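Local atomic coordinates of endoglucanase A (Clostridium acetobutylicum, PDB entry 3IK2), a protein that probably hydrolyses internal beta-1,4-glucosidic bonds of cellulose and related beta-glucans, as a family 44 endoglucanase built on a TIM-like barrel. Residues F227-F232 and L276-E281; K347-E352 and V379-Y384; Y45-N50 and E79-Y84. All blocks are in the same frame, centred on the assembly; numbering follows the deposited sequence.

Overall arrangement
Interactions 1 and 2 belong to the same closed parallel barrel and touch directly, with centres about 13 Å apart. Strands 273-278 and 347-353 are neighbours in it, and Trp278 N lies 2.9 Å from Glu352 O, a probable hydrogen bond between the two strands. The hydroxyl of Tyr279 also meets the carboxylate of Glu352 there, at the C-terminal end of the strands, where TIM-barrel enzymes carry their active sites. Interaction 3 lies farther out, its centre about 29 Å from interaction 1 and 25 Å from interaction 2, with nearest atoms about 13 and 12 Å away. It joins a loop to a helix start beside the calcium ion.

Interaction 1 of 3, residues F227-F232 and L276-E281; sequences FGFSAF and LHWYPE
Phe232, in the short helix that follows strand 220-226, packs its ring against Leu276, His277 and Trp278 of strand 273-278. Its CB already points toward the strand, and with CG set beside the backbone N (chi1 -55°) the ring continues in that direction. CG and its two CD atoms do not yet meet the strand; they lie over the helix's own first turn. Gly228 O sits 3.1 Å above the ring plane, near the CD2 side of the rim, and the CA of Phe229 covers the rim near CD1. The outer atoms make the contact itself. CE1 approaches Trp278 CE3 at 3.9 Å, the two side chains crossing at about a right angle, while CE2 is 3.7 Å from Leu276 CG. CZ ends 3.4 Å from His277 O, which lies near the ring plane, so the edge of the ring, rather than its face, meets this backbone oxygen. Alongside, Phe229 CD1 comes within 4.2 Å of Trp278 CZ3, edge beside edge.

The loop ahead of the helix is joined differently. No direct hydrogen bond crosses between the segments; instead water 1 donates to Phe227 O at 2.9 Å and accepts from Tyr279 N at 2.9 Å. The same Phe227 O is 3.6 Å from His277 CB, whereas the imidazole leads away and its ND1 is hydrogen-bonded to Glu180. Tyr279 likewise sends its hydroxyl to Glu352. Apolar packing and a bridged backbone thus divide the contact: Leu226 and Leu331 add to the apolar side, and the polar ends gather at the barrel mouth. Such a loop and helix, leaving one strand to pack over the end of the next, belong to the C-terminal rim of a beta/alpha barrel.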
loop_
_atom_site.group_PDB
_atom_site.type_symbol
_atom_site.label_atom_id
_atom_site.label_comp_id
_atom_site.label_asym_id
_atom_site.label_seq_id
_atom_site.Cartn_x
_atom_site.Cartn_y
_atom_site.Cartn_z
ATOM N N PHE A 227 -2.550 11.699 -0.411
ATOM C CA PHE A 227 -1.240 11.655 -1.072
ATOM C C PHE A 227 -0.020 11.613 -0.137
ATOM O O PHE A 227 1.066 11.175 -0.537
ATOM C CB PHE A 227 -1.135 12.813 -2.083
ATOM C CG PHE A 227 -0.622 14.133 -1.508
ATOM C CD1 PHE A 227 0.751 14.394 -1.421
ATOM C CD2 PHE A 227 -1.502 15.135 -1.123
ATOM C CE1 PHE A 227 1.217 15.603 -0.914
ATOM C CE2 PHE A 227 -1.032 16.382 -0.639
ATOM C CZ PHE A 227 0.315 16.600 -0.523
ATOM N N GLY A 228 -0.191 12.078 1.103
ATOM C CA GLY A 228 0.973 12.412 1.928
ATOM C C GLY A 228 0.663 13.291 3.121
ATOM O O GLY A 228 -0.468 13.708 3.303
ATOM N N PHE A 229 1.674 13.592 3.943
ATOM C CA PHE A 229 1.393 14.136 5.258
ATOM C C PHE A 229 0.613 15.443 5.208
ATOM O O PHE A 229 -0.220 15.717 6.086
ATOM C CB PHE A 229 2.688 14.327 6.082
ATOM C CG PHE A 229 2.428 14.536 7.532
ATOM C CD1 PHE A 229 2.535 13.477 8.421
ATOM C CD2 PHE A 229 2.025 15.791 8.010
ATOM C CE1 PHE A 229 2.279 13.666 9.791
ATOM C CE2 PHE A 229 1.740 15.985 9.361
ATOM C CZ PHE A 229 1.881 14.930 10.262
ATOM N N SER A 230 0.916 16.261 4.210
ATOM C CA SER A 230 0.221 17.534 4.022
ATOM C C SER A 230 -1.312 17.394 3.917
ATOM O O SER A 230 -2.056 18.208 4.498
ATOM C CB SER A 230 0.807 18.281 2.815
ATOM O OG SER A 230 -0.064 19.316 2.421
ATOM N N ALA A 231 -1.773 16.356 3.210
ATOM C CA ALA A 231 -3.209 16.009 3.168
ATOM C C ALA A 231 -3.725 15.409 4.448
ATOM O O ALA A 231 -4.890 15.605 4.784
ATOM C CB ALA A 231 -3.517 15.065 1.994
ATOM N N PHE A 232 -2.894 14.642 5.152
ATOM C CA PHE A 232 -3.277 14.083 6.470
ATOM C C PHE A 232 -3.550 15.213 7.450
ATOM O O PHE A 232 -4.343 15.065 8.389
ATOM C CB PHE A 232 -2.145 13.254 7.117
ATOM C CG PHE A 232 -1.602 12.125 6.273
ATOM C CD1 PHE A 232 -0.472 11.416 6.719
ATOM C CD2 PHE A 232 -2.199 11.748 5.043
ATOM C CE1 PHE A 232 0.060 10.355 5.959
ATOM C CE2 PHE A 232 -1.663 10.701 4.279
ATOM C CZ PHE A 232 -0.527 10.004 4.735
ATOM N N LEU A 276 -4.027 5.537 2.701
ATOM C CA LEU A 276 -3.013 6.571 2.777
ATOM C C LEU A 276 -1.905 6.224 1.787
ATOM O O LEU A 276 -1.686 5.057 1.499
ATOM C CB LEU A 276 -2.435 6.588 4.212
ATOM C CG LEU A 276 -2.970 7.464 5.350
ATOM C CD1 LEU A 276 -4.408 7.942 5.272
ATOM C CD2 LEU A 276 -2.618 6.938 6.764
ATOM N N HIS A 277 -1.236 7.247 1.267
ATOM C CA HIS A 277 -0.012 7.085 0.521
ATOM C C HIS A 277 1.147 7.633 1.329
ATOM O O HIS A 277 1.008 8.619 2.036
ATOM C CB HIS A 277 -0.105 7.769 -0.852
ATOM C CG HIS A 277 -1.198 7.221 -1.707
ATOM N ND1 HIS A 277 -1.600 7.819 -2.879
ATOM C CD2 HIS A 277 -2.002 6.141 -1.538
ATOM C CE1 HIS A 277 -2.598 7.126 -3.401
ATOM N NE2 HIS A 277 -2.867 6.110 -2.601
ATOM N N TRP A 278 2.294 6.973 1.234
ATOM C CA TRP A 278 3.447 7.344 2.036
ATOM C C TRP A 278 4.707 7.196 1.221
ATOM O O TRP A 278 5.248 6.099 1.070
ATOM C CB TRP A 278 3.513 6.494 3.288
ATOM C CG TRP A 278 4.550 6.934 4.328
ATOM C CD1 TRP A 278 5.653 6.238 4.724
ATOM C CD2 TRP A 278 4.534 8.136 5.108
ATOM N NE1 TRP A 278 6.321 6.931 5.707
ATOM C CE2 TRP A 278 5.651 8.094 5.966
ATOM C CE3 TRP A 278 3.682 9.242 5.166
ATOM C CZ2 TRP A 278 5.949 9.131 6.874
ATOM C CZ3 TRP A 278 3.969 10.270 6.070
ATOM C CH2 TRP A 278 5.089 10.199 6.908
ATOM N N TYR A 279 5.133 8.309 0.644
ATOM C CA TYR A 279 6.421 8.384 -0.002
ATOM C C TYR A 279 7.236 9.173 0.983
ATOM O O TYR A 279 6.926 10.335 1.221
ATOM C CB TYR A 279 6.328 9.108 -1.341
ATOM C CG TYR A 279 5.513 8.344 -2.365
ATOM C CD1 TYR A 279 6.104 7.342 -3.168
ATOM C CD2 TYR A 279 4.156 8.621 -2.547
ATOM C CE1 TYR A 279 5.341 6.639 -4.133
ATOM C CE2 TYR A 279 3.389 7.910 -3.503
ATOM C CZ TYR A 279 3.989 6.918 -4.286
ATOM O OH TYR A 279 3.230 6.229 -5.239
ATOM N N PRO A 280 8.221 8.512 1.632
ATOM C CA PRO A 280 8.996 9.158 2.698
ATOM C C PRO A 280 9.625 10.504 2.275
ATOM O O PRO A 280 10.155 10.641 1.160
ATOM C CB PRO A 280 10.078 8.116 3.052
ATOM C CG PRO A 280 10.000 7.052 1.980
ATOM C CD PRO A 280 8.640 7.109 1.400
ATOM N N GLU A 281 9.518 11.482 3.169
ATOM C CA GLU A 281 10.142 12.783 3.020
ATOM C C GLU A 281 11.542 12.790 3.644
ATOM O O GLU A 281 12.319 13.731 3.446
ATOM C CB GLU A 281 9.265 13.861 3.673
ATOM C CG GLU A 281 7.956 14.141 2.936
ATOM C CD GLU A 281 8.103 15.149 1.806
ATOM O OE1 GLU A 281 9.213 15.329 1.281
ATOM O OE2 GLU A 281 7.094 15.757 1.411
HETATM O O HOH W 1 3.571 10.774 0.790
#

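Interaction 2 of 3, residues K347-E352 and V379-Y384; sequences KLSFSE and VYFATY
Strands 347-350 and 379-384 run parallel, their axes 9° apart and 4.6 Å at closest approach, with Ser349 beside Phe381 and Phe350 beside Ala382. Three backbone bonds join them in alternation: Tyr380 N to Leu348 O, Phe350 N to Phe381 O and Thr383 N to Phe350 O, each 2.9 Å.

The side chains part to two faces. Ser349 and Phe381 turn inward, where Ser349 OG lies 3.5 Å from Phe381 CD2 and is bonded to Asp275, while the Phe381 ring meets Phe222 edge-to-face. On the other face, Val379 CG2 touches Phe350 CE1 at 3.9 Å, in the plane of the ring and at its edge; Leu331 and Ile332 of helix 331-342 pack over this side.

At the N-terminal end of the pair, the Lys347 chain, extended beyond CG, carries CD over the Tyr380 ring. This carbon stands 3.6 Å from the centroid and only 12° off the normal, a CH-pi contact; the ammonium beyond it is also over the face, though too close in the model to weigh, and is salt-bridged to Glu220.

Past Phe350, Thr383 OG1 donates to Ser351 O at 2.8 Å. It comes from above the carbonyl plane, 36° out of it, and Asn24 ND2 is a second donor to that oxygen.

Helix 361-376 links the two strands, making this a beta-alpha-beta crossover between the seventh and eighth strands of the barrel.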
loop_
_atom_site.group_PDB
_atom_site.type_symbol
_atom_site.label_atom_id
_atom_site.label_comp_id
_atom_site.label_asym_id
_atom_site.label_seq_id
_atom_site.Cartn_x
_atom_site.Cartn_y
_atom_site.Cartn_z
ATOM N N LYS A 347 -9.714 -0.238 9.501
ATOM C CA LYS A 347 -8.393 -0.748 9.163
ATOM C C LYS A 347 -7.489 0.301 8.516
ATOM O O LYS A 347 -7.954 1.332 8.047
ATOM C CB LYS A 347 -8.526 -1.955 8.220
ATOM C CG LYS A 347 -9.323 -3.087 8.805
ATOM C CD LYS A 347 -9.931 -3.800 7.610
ATOM C CE LYS A 347 -10.742 -4.997 7.975
ATOM N NZ LYS A 347 -10.793 -5.773 6.723
ATOM N N LEU A 348 -6.201 -0.008 8.452
ATOM C CA LEU A 348 -5.216 0.926 7.922
ATOM C C LEU A 348 -4.622 0.342 6.668
ATOM O O LEU A 348 -4.157 -0.792 6.676
ATOM C CB LEU A 348 -4.086 1.198 8.948
ATOM C CG LEU A 348 -2.939 2.129 8.543
ATOM C CD1 LEU A 348 -3.487 3.483 8.027
ATOM C CD2 LEU A 348 -1.979 2.302 9.757
ATOM N N SER A 349 -4.613 1.143 5.612
ATOM C CA SER A 349 -4.041 0.735 4.321
ATOM C C SER A 349 -2.988 1.734 3.839
ATOM O O SER A 349 -3.122 2.953 4.064
ATOM C CB SER A 349 -5.157 0.575 3.297
ATOM O OG SER A 349 -4.661 0.515 1.975
ATOM N N PHE A 350 -1.913 1.210 3.232
ATOM C CA PHE A 350 -0.961 2.033 2.448
ATOM C C PHE A 350 -0.959 1.579 0.993
ATOM O O PHE A 350 -0.189 0.696 0.601
ATOM C CB PHE A 350 0.462 1.993 3.020
ATOM C CG PHE A 350 0.594 2.662 4.390
ATOM C CD1 PHE A 350 0.537 1.904 5.564
ATOM C CD2 PHE A 350 0.765 4.049 4.498
ATOM C CE1 PHE A 350 0.633 2.522 6.826
ATOM C CE2 PHE A 350 0.870 4.668 5.754
ATOM C CZ PHE A 350 0.794 3.903 6.921
ATOM N N SER A 351 -1.842 2.175 0.195
ATOM C CA SER A 351 -2.017 1.762 -1.199
ATOM C C SER A 351 -0.978 2.310 -2.173
ATOM O O SER A 351 -0.939 1.884 -3.320
ATOM C CB SER A 351 -3.430 2.070 -1.685
ATOM O OG SER A 351 -3.646 3.456 -1.648
ATOM N N GLU A 352 -0.176 3.271 -1.742
ATOM C CA GLU A 352 1.080 3.611 -2.415
ATOM C C GLU A 352 2.178 3.951 -1.405
ATOM O O GLU A 352 1.919 4.604 -0.396
ATOM C CB GLU A 352 0.915 4.776 -3.377
ATOM C CG GLU A 352 0.077 4.475 -4.612
ATOM C CD GLU A 352 -0.112 5.700 -5.490
ATOM O OE1 GLU A 352 0.834 6.527 -5.544
ATOM O OE2 GLU A 352 -1.193 5.818 -6.132
ATOM N N VAL A 379 -1.138 -3.138 9.919
ATOM C CA VAL A 379 -1.567 -2.696 8.557
ATOM C C VAL A 379 -2.317 -3.840 7.865
ATOM O O VAL A 379 -1.844 -4.980 7.832
ATOM C CB VAL A 379 -0.348 -2.214 7.734
ATOM C CG1 VAL A 379 -0.694 -1.901 6.307
ATOM C CG2 VAL A 379 0.271 -0.971 8.420
ATOM N N TYR A 380 -3.494 -3.534 7.324
ATOM C CA TYR A 380 -4.336 -4.522 6.676
ATOM C C TYR A 380 -3.954 -4.771 5.207
ATOM O O TYR A 380 -4.112 -5.873 4.691
ATOM C CB TYR A 380 -5.796 -4.059 6.747
ATOM C CG TYR A 380 -6.821 -5.013 6.138
ATOM C CD1 TYR A 380 -7.272 -6.117 6.844
ATOM C CD2 TYR A 380 -7.383 -4.768 4.860
ATOM C CE1 TYR A 380 -8.242 -7.002 6.297
ATOM C CE2 TYR A 380 -8.362 -5.636 4.298
ATOM C CZ TYR A 380 -8.778 -6.756 5.035
ATOM O OH TYR A 380 -9.730 -7.644 4.535
ATOM N N PHE A 381 -3.476 -3.733 4.540
ATOM C CA PHE A 381 -3.293 -3.754 3.086
ATOM C C PHE A 381 -2.152 -2.796 2.729
ATOM O O PHE A 381 -2.054 -1.684 3.270
ATOM C CB PHE A 381 -4.608 -3.335 2.402
ATOM C CG PHE A 381 -4.597 -3.453 0.874
ATOM C CD1 PHE A 381 -5.133 -4.582 0.246
ATOM C CD2 PHE A 381 -4.090 -2.415 0.077
ATOM C CE1 PHE A 381 -5.137 -4.692 -1.177
ATOM C CE2 PHE A 381 -4.081 -2.519 -1.329
ATOM C CZ PHE A 381 -4.600 -3.664 -1.956
ATOM N N ALA A 382 -1.281 -3.220 1.827
ATOM C CA ALA A 382 -0.281 -2.304 1.305
ATOM C C ALA A 382 0.098 -2.723 -0.115
ATOM O O ALA A 382 0.217 -3.907 -0.393
ATOM C CB ALA A 382 0.952 -2.281 2.210
ATOM N N THR A 383 0.248 -1.737 -0.984
ATOM C CA THR A 383 0.626 -1.932 -2.360
ATOM C C THR A 383 1.770 -0.943 -2.711
ATOM O O THR A 383 1.633 0.289 -2.635
ATOM C CB THR A 383 -0.586 -1.876 -3.357
ATOM O OG1 THR A 383 -1.505 -0.846 -2.995
ATOM C CG2 THR A 383 -1.357 -3.190 -3.371
ATOM N N TYR A 384 2.923 -1.527 -3.012
ATOM C CA TYR A 384 4.085 -0.826 -3.485
ATOM C C TYR A 384 3.747 -0.154 -4.822
ATOM O O TYR A 384 2.931 -0.677 -5.589
ATOM C CB TYR A 384 5.165 -1.892 -3.670
ATOM C CG TYR A 384 6.374 -1.487 -4.467
ATOM C CD1 TYR A 384 7.459 -0.869 -3.839
ATOM C CD2 TYR A 384 6.452 -1.761 -5.828
ATOM C CE1 TYR A 384 8.560 -0.507 -4.544
ATOM C CE2 TYR A 384 7.574 -1.407 -6.552
ATOM C CZ TYR A 384 8.630 -0.782 -5.893
ATOM O OH TYR A 384 9.771 -0.415 -6.576
#

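Interaction 3 of 3, residues Y45-N50 and E79-Y84. With CA (calcium ion), chain C.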
loop_
_atom_site.group_PDB
_atom_site.type_symbol
_atom_site.label_atom_id
_atom_site.label_comp_id
_atom_site.label_asym_id
_atom_site.label_seq_id
_atom_site.Cartn_x
_atom_site.Cartn_y
_atom_site.Cartn_z
ATOM N N TYR A 45 -10.460 7.934 -15.610
ATOM C CA TYR A 45 -10.778 6.683 -16.311
ATOM C C TYR A 45 -12.282 6.494 -16.537
ATOM O O TYR A 45 -13.096 6.507 -15.593
ATOM C CB TYR A 45 -10.204 5.449 -15.589
ATOM C CG TYR A 45 -10.689 4.128 -16.146
ATOM C CD1 TYR A 45 -10.136 3.587 -17.308
ATOM C CD2 TYR A 45 -11.711 3.427 -15.520
ATOM C CE1 TYR A 45 -10.604 2.381 -17.824
ATOM C CE2 TYR A 45 -12.173 2.206 -16.013
ATOM C CZ TYR A 45 -11.619 1.690 -17.160
ATOM O OH TYR A 45 -12.096 0.490 -17.671
ATOM N N ASN A 46 -12.607 6.257 -17.798
ATOM C CA ASN A 46 -13.954 6.062 -18.266
ATOM C C ASN A 46 -14.182 4.577 -18.491
ATOM O O ASN A 46 -13.556 4.005 -19.382
ATOM C CB ASN A 46 -14.089 6.836 -19.583
ATOM C CG ASN A 46 -15.488 6.779 -20.167
ATOM O OD1 ASN A 46 -16.240 5.833 -19.939
ATOM N ND2 ASN A 46 -15.850 7.814 -20.924
ATOM N N TRP A 47 -15.080 3.956 -17.704
ATOM C CA TRP A 47 -15.247 2.490 -17.730
ATOM C C TRP A 47 -15.965 1.994 -18.970
ATOM O O TRP A 47 -15.812 0.831 -19.390
ATOM C CB TRP A 47 -15.908 1.974 -16.438
ATOM C CG TRP A 47 -17.417 2.135 -16.355
ATOM C CD1 TRP A 47 -18.132 3.271 -16.009
ATOM C CD2 TRP A 47 -18.390 1.132 -16.656
ATOM N NE1 TRP A 47 -19.480 3.004 -16.041
ATOM C CE2 TRP A 47 -19.661 1.704 -16.449
ATOM C CE3 TRP A 47 -18.304 -0.211 -17.041
ATOM C CZ2 TRP A 47 -20.837 0.979 -16.639
ATOM C CZ3 TRP A 47 -19.471 -0.930 -17.235
ATOM C CH2 TRP A 47 -20.715 -0.341 -17.028
ATOM N N GLU A 48 -16.768 2.888 -19.542
ATOM C CA GLU A 48 -17.517 2.605 -20.769
ATOM C C GLU A 48 -16.644 2.400 -21.997
ATOM O O GLU A 48 -16.946 1.558 -22.828
ATOM C CB GLU A 48 -18.543 3.712 -21.016
ATOM C CG GLU A 48 -19.535 3.898 -19.837
ATOM C CD GLU A 48 -20.581 4.930 -20.152
ATOM O OE1 GLU A 48 -20.384 5.669 -21.167
ATOM O OE2 GLU A 48 -21.625 4.971 -19.430
ATOM N N ASN A 49 -15.546 3.138 -22.115
ATOM C CA ASN A 49 -14.711 3.024 -23.316
ATOM C C ASN A 49 -13.219 2.831 -23.052
ATOM O O ASN A 49 -12.445 2.691 -23.992
ATOM C CB ASN A 49 -14.945 4.229 -24.244
ATOM C CG ASN A 49 -14.592 5.555 -23.604
ATOM O OD1 ASN A 49 -13.956 5.614 -22.572
ATOM N ND2 ASN A 49 -15.012 6.635 -24.228
ATOM N N ASN A 50 -12.828 2.870 -21.772
ATOM C CA ASN A 50 -11.457 2.657 -21.310
ATOM C C ASN A 50 -10.470 3.819 -21.546
ATOM O O ASN A 50 -9.257 3.673 -21.291
ATOM C CB ASN A 50 -10.890 1.308 -21.781
ATOM C CG ASN A 50 -11.739 0.154 -21.344
ATOM O OD1 ASN A 50 -11.712 -0.254 -20.183
ATOM N ND2 ASN A 50 -12.536 -0.366 -22.271
ATOM N N GLU A 79 -14.944 -2.976 -25.127
ATOM C CA GLU A 79 -15.654 -3.715 -24.081
ATOM C C GLU A 79 -15.617 -2.926 -22.740
ATOM O O GLU A 79 -14.540 -2.488 -22.292
ATOM C CB GLU A 79 -15.039 -5.111 -23.951
ATOM C CG GLU A 79 -15.611 -6.018 -22.836
ATOM C CD GLU A 79 -14.778 -7.311 -22.658
ATOM O OE1 GLU A 79 -14.008 -7.450 -21.643
ATOM O OE2 GLU A 79 -14.875 -8.177 -23.568
ATOM N N PRO A 80 -16.798 -2.706 -22.118
ATOM C CA PRO A 80 -16.794 -1.996 -20.815
ATOM C C PRO A 80 -15.860 -2.642 -19.774
ATOM O O PRO A 80 -15.814 -3.878 -19.652
ATOM C CB PRO A 80 -18.232 -2.058 -20.337
ATOM C CG PRO A 80 -18.958 -2.965 -21.316
ATOM C CD PRO A 80 -18.158 -3.051 -22.573
ATOM N N ALA A 81 -15.102 -1.789 -19.077
ATOM C CA ALA A 81 -14.236 -2.196 -17.981
ATOM C C ALA A 81 -13.187 -3.232 -18.370
ATOM O O ALA A 81 -12.596 -3.885 -17.511
ATOM C CB ALA A 81 -15.062 -2.651 -16.769
ATOM N N SER A 82 -12.924 -3.359 -19.664
ATOM C CA SER A 82 -11.928 -4.332 -20.139
ATOM C C SER A 82 -10.551 -4.171 -19.462
ATOM O O SER A 82 -9.832 -5.152 -19.277
ATOM C CB SER A 82 -11.808 -4.314 -21.676
ATOM O OG SER A 82 -11.112 -3.165 -22.135
ATOM N N VAL A 83 -10.195 -2.943 -19.093
ATOM C CA VAL A 83 -8.973 -2.684 -18.359
ATOM C C VAL A 83 -9.023 -3.387 -16.978
ATOM O O VAL A 83 -8.081 -4.087 -16.584
ATOM C CB VAL A 83 -8.717 -1.141 -18.224
ATOM C CG1 VAL A 83 -7.638 -0.817 -17.164
ATOM C CG2 VAL A 83 -8.375 -0.478 -19.596
ATOM N N TYR A 84 -10.131 -3.190 -16.259
ATOM C CA TYR A 84 -10.360 -3.782 -14.921
ATOM C C TYR A 84 -10.578 -5.298 -14.968
ATOM O O TYR A 84 -10.139 -6.026 -14.070
ATOM C CB TYR A 84 -11.528 -3.081 -14.208
ATOM C CG TYR A 84 -11.187 -1.699 -13.657
ATOM C CD1 TYR A 84 -11.561 -1.342 -12.366
ATOM C CD2 TYR A 84 -10.499 -0.758 -14.423
ATOM C CE1 TYR A 84 -11.275 -0.092 -11.855
ATOM C CE2 TYR A 84 -10.188 0.490 -13.917
ATOM C CZ TYR A 84 -10.588 0.816 -12.630
ATOM O OH TYR A 84 -10.312 2.058 -12.121
HETATM CA CA CA C . -22.613 6.860 -20.811
HETATM O O HOH W 2 -21.215 8.351 -22.097
HETATM O O HOH W 3 -24.556 6.218 -19.704
#
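The rings of Tyr45 and Tyr84 lie almost parallel, planes at 17°, but slid so far that they barely overlap: their centroids are 4.9 Å apart. Tyr45 has CG anti to the backbone N (chi1 171°), which sends its ring toward helix 82-93. The touch is local, Tyr84 CE2 resting over the rim of one Tyr45 face, 3.4 Å from Tyr45 CE2. The two side chains run past each other in opposite directions, and Tyr84 reaches on to Thr102 with its hydroxyl.

Tyr45 OH instead donates to Asn50 OD1 at 2.6 Å. That oxygen has a second donor, Val83 N at 3.3 Å, reaching it from the opposite face of the amide plane; Val83 lies in the first turn of helix 82-93. The other end of the amide is aimed at Glu79 O, 2.9 Å from ND2 and within 2° of the amide plane. Ser82 N reaches Glu79 O from the opposite face of that carbonyl's plane, closing the type II turn.

Trp47 crosses Pro80 obliquely, CZ3 to CB 3.5 Å, while its ring stacks on Phe155. On the backbone, Ala81 N donates to Trp47 O at 2.7 Å, in the carbonyl plane.

Glu48 turns away and holds the calcium ion through both carboxylate oxygens, each at 2.5 Å; Asp144, Asp147, Ser149 and two waters complete the site. With donors at OD1 and acceptors at ND2, including Tyr77 O, the Asn50 amide is fixed against flipping, so neutral bonds hold this loop to the helix start while calcium ties its other side.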